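Local coordinates for protein F2 like fibronectin-binding protein (Streptococcus pneumoniae, PDB 5A0N) that probably acts as a surface adhesin that attaches the bacterium covalently to host molecules through an internal thioester, at residues A[107-112]-A[193-198]. Sequence-based numbering, arbitrary orientation.
Sequences DTFSRL and LEYRFY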
loop_
_atom_site.group_PDB
_atom_site.type_symbol
_atom_site.label_atom_id
_atom_site.label_comp_id
_atom_site.label_asym_id
_atom_site.label_seq_id
_atom_site.Cartn_x
_atom_site.Cartn_y
_atom_site.Cartn_z
ATOM N N ASP A 107 -1.375 -0.521 -14.213
ATOM C CA ASP A 107 -2.433 -1.522 -14.258
ATOM C C ASP A 107 -2.400 -2.395 -12.998
ATOM O O ASP A 107 -3.416 -2.576 -12.322
ATOM C CB ASP A 107 -2.326 -2.384 -15.525
ATOM C CG ASP A 107 -3.549 -3.254 -15.747
ATOM O OD1 ASP A 107 -4.677 -2.820 -15.461
ATOM O OD2 ASP A 107 -3.405 -4.398 -16.217
ATOM N N THR A 108 -1.216 -2.892 -12.648
ATOM C CA THR A 108 -1.157 -3.773 -11.488
ATOM C C THR A 108 -1.390 -3.036 -10.168
ATOM O O THR A 108 -2.124 -3.540 -9.339
ATOM C CB THR A 108 0.135 -4.624 -11.429
ATOM O OG1 THR A 108 1.274 -3.776 -11.293
ATOM C CG2 THR A 108 0.255 -5.496 -12.674
ATOM N N PHE A 109 -0.802 -1.854 -10.007
ATOM C CA PHE A 109 -1.020 -1.107 -8.775
ATOM C C PHE A 109 -2.478 -0.704 -8.640
ATOM O O PHE A 109 -3.095 -0.847 -7.585
ATOM C CB PHE A 109 -0.139 0.155 -8.684
ATOM C CG PHE A 109 -0.647 1.090 -7.639
ATOM C CD1 PHE A 109 -0.449 0.784 -6.296
ATOM C CD2 PHE A 109 -1.416 2.172 -7.961
ATOM C CE1 PHE A 109 -1.055 1.532 -5.305
ATOM C CE2 PHE A 109 -1.983 2.939 -6.974
ATOM C CZ PHE A 109 -1.796 2.622 -5.641
ATOM N N SER A 110 -3.060 -0.168 -9.703
ATOM C CA SER A 110 -4.420 0.323 -9.600
ATOM C C SER A 110 -5.396 -0.825 -9.376
ATOM O O SER A 110 -6.374 -0.676 -8.627
ATOM C CB SER A 110 -4.804 1.177 -10.813
ATOM O OG SER A 110 -4.811 0.428 -12.018
ATOM N N ARG A 111 -5.150 -1.981 -9.993
ATOM C CA ARG A 111 -5.976 -3.165 -9.747
ATOM C C ARG A 111 -5.831 -3.709 -8.314
ATOM O O ARG A 111 -6.821 -3.994 -7.650
ATOM C CB ARG A 111 -5.628 -4.265 -10.744
ATOM C CG ARG A 111 -6.187 -3.993 -12.124
ATOM C CD ARG A 111 -5.749 -5.040 -13.160
ATOM N NE ARG A 111 -6.469 -4.841 -14.416
ATOM C CZ ARG A 111 -7.743 -5.150 -14.569
ATOM N NH1 ARG A 111 -8.399 -5.906 -13.694
ATOM N NH2 ARG A 111 -8.368 -4.757 -15.652
ATOM N N LEU A 112 -4.602 -3.858 -7.857
ATOM C CA LEU A 112 -4.369 -4.485 -6.572
ATOM C C LEU A 112 -4.897 -3.590 -5.431
ATOM O O LEU A 112 -5.528 -4.087 -4.496
ATOM C CB LEU A 112 -2.882 -4.792 -6.406
ATOM C CG LEU A 112 -2.393 -5.988 -7.239
ATOM C CD1 LEU A 112 -0.893 -5.978 -7.372
ATOM C CD2 LEU A 112 -2.902 -7.286 -6.653
ATOM N N LEU A 193 -13.161 6.622 -9.047
ATOM C CA LEU A 193 -12.092 6.462 -8.056
ATOM C C LEU A 193 -11.152 7.662 -8.085
ATOM O O LEU A 193 -10.942 8.301 -9.132
ATOM C CB LEU A 193 -11.262 5.195 -8.417
ATOM C CG LEU A 193 -12.012 3.881 -8.288
ATOM C CD1 LEU A 193 -11.251 2.763 -8.970
ATOM C CD2 LEU A 193 -12.258 3.529 -6.832
ATOM N N GLU A 194 -10.569 7.939 -6.926
ATOM C CA GLU A 194 -9.458 8.849 -6.808
ATOM C C GLU A 194 -8.258 8.107 -6.330
ATOM O O GLU A 194 -8.211 7.679 -5.174
ATOM C CB GLU A 194 -9.771 10.036 -5.912
ATOM C CG GLU A 194 -8.647 11.056 -5.877
ATOM C CD GLU A 194 -8.660 12.021 -4.740
ATOM O OE1 GLU A 194 -9.709 12.209 -4.145
ATOM O OE2 GLU A 194 -7.609 12.625 -4.487
ATOM N N TYR A 195 -7.267 7.957 -7.198
ATOM C CA TYR A 195 -5.956 7.460 -6.806
ATOM C C TYR A 195 -5.103 8.624 -6.319
ATOM O O TYR A 195 -5.213 9.744 -6.842
ATOM C CB TYR A 195 -5.291 6.710 -7.983
ATOM C CG TYR A 195 -5.931 5.371 -8.251
ATOM C CD1 TYR A 195 -5.513 4.221 -7.591
ATOM C CD2 TYR A 195 -6.981 5.230 -9.165
ATOM C CE1 TYR A 195 -6.124 2.995 -7.798
ATOM C CE2 TYR A 195 -7.590 4.014 -9.384
ATOM C CZ TYR A 195 -7.147 2.894 -8.725
ATOM O OH TYR A 195 -7.744 1.684 -8.968
ATOM N N ARG A 196 -4.245 8.341 -5.348
ATOM C CA ARG A 196 -3.432 9.380 -4.705
ATOM C C ARG A 196 -2.009 8.877 -4.595
ATOM O O ARG A 196 -1.783 7.684 -4.339
ATOM C CB ARG A 196 -3.943 9.698 -3.304
ATOM C CG ARG A 196 -5.275 10.401 -3.291
ATOM C CD ARG A 196 -5.707 10.659 -1.837
ATOM N NE ARG A 196 -6.673 11.725 -1.826
ATOM C CZ ARG A 196 -6.991 12.395 -0.754
ATOM N NH1 ARG A 196 -6.428 12.114 0.434
ATOM N NH2 ARG A 196 -7.894 13.337 -0.870
ATOM N N PHE A 197 -1.061 9.795 -4.738
ATOM C CA PHE A 197 0.362 9.489 -4.581
ATOM C C PHE A 197 0.951 10.329 -3.463
ATOM O O PHE A 197 0.720 11.533 -3.429
ATOM C CB PHE A 197 1.089 9.786 -5.900
ATOM C CG PHE A 197 2.417 9.114 -6.049
ATOM C CD1 PHE A 197 3.570 9.648 -5.466
ATOM C CD2 PHE A 197 2.523 7.940 -6.798
ATOM C CE1 PHE A 197 4.799 9.031 -5.649
ATOM C CE2 PHE A 197 3.745 7.330 -6.973
ATOM C CZ PHE A 197 4.867 7.868 -6.373
ATOM N N TYR A 198 1.706 9.688 -2.571
ATOM C CA TYR A 198 2.437 10.413 -1.538
ATOM C C TYR A 198 3.916 10.386 -1.881
ATOM O O TYR A 198 4.550 9.319 -1.911
ATOM C CB TYR A 198 2.144 9.832 -0.150
ATOM C CG TYR A 198 0.776 10.155 0.386
ATOM C CD1 TYR A 198 0.538 11.354 1.020
ATOM C CD2 TYR A 198 -0.272 9.264 0.283
ATOM C CE1 TYR A 198 -0.703 11.622 1.568
ATOM C CE2 TYR A 198 -1.519 9.546 0.793
ATOM C CZ TYR A 198 -1.724 10.721 1.467
ATOM O OH TYR A 198 -2.957 11.022 2.038
#
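Ser-110 on helix 105-118 and Tyr-195 on strand 193-200 mark the nearest approach of the two backbones, their CA atoms 7.8 Å apart, where the helical part of this thioester domain packs against its four-stranded antiparallel sheet. At that separation the backbones do not touch, and the tyrosine side chain spans most of the distance; the case illustrates how a single tyrosine can join a helix to a sheet by both its ring and its hydroxyl. Tyr-195 points from the strand toward the helix, with CG anti to its own carbonyl carbon (chi1 -73°), and its ring passes alongside the backbone of Ser-110: Tyr-195 CE1 lies 3.6 Å from Ser-110 CA, with Ser-110 CB close to CZ and OH of the same tyrosine. Phe-109 reaches back the other way. With CG anti to the backbone N (chi1 164°), its ring end approaches the strand, and the two aromatic side chains run antiparallel, one alongside the other, with Phe-109 CE2 meeting Tyr-195 CD1 at 3.8 Å. All three residues are buried. Around them, Trp-106 stands edge-to-face with Tyr-195, while the rings of Tyr-86 and Phe-109 are stacked, and the Phe-109 side chain also touches Ile-147 of helix 132-152. The serine hydroxyl is engaged elsewhere, bonded to Trp-106 O and to Tyr-190 OH, and the polar link to the strand is made instead by the serine's backbone carbonyl. Tyr-195 OH donates to Ser-110 O over 2.8 Å, approaching from above the carbonyl plane, 40° out of it, rather than along a lone pair.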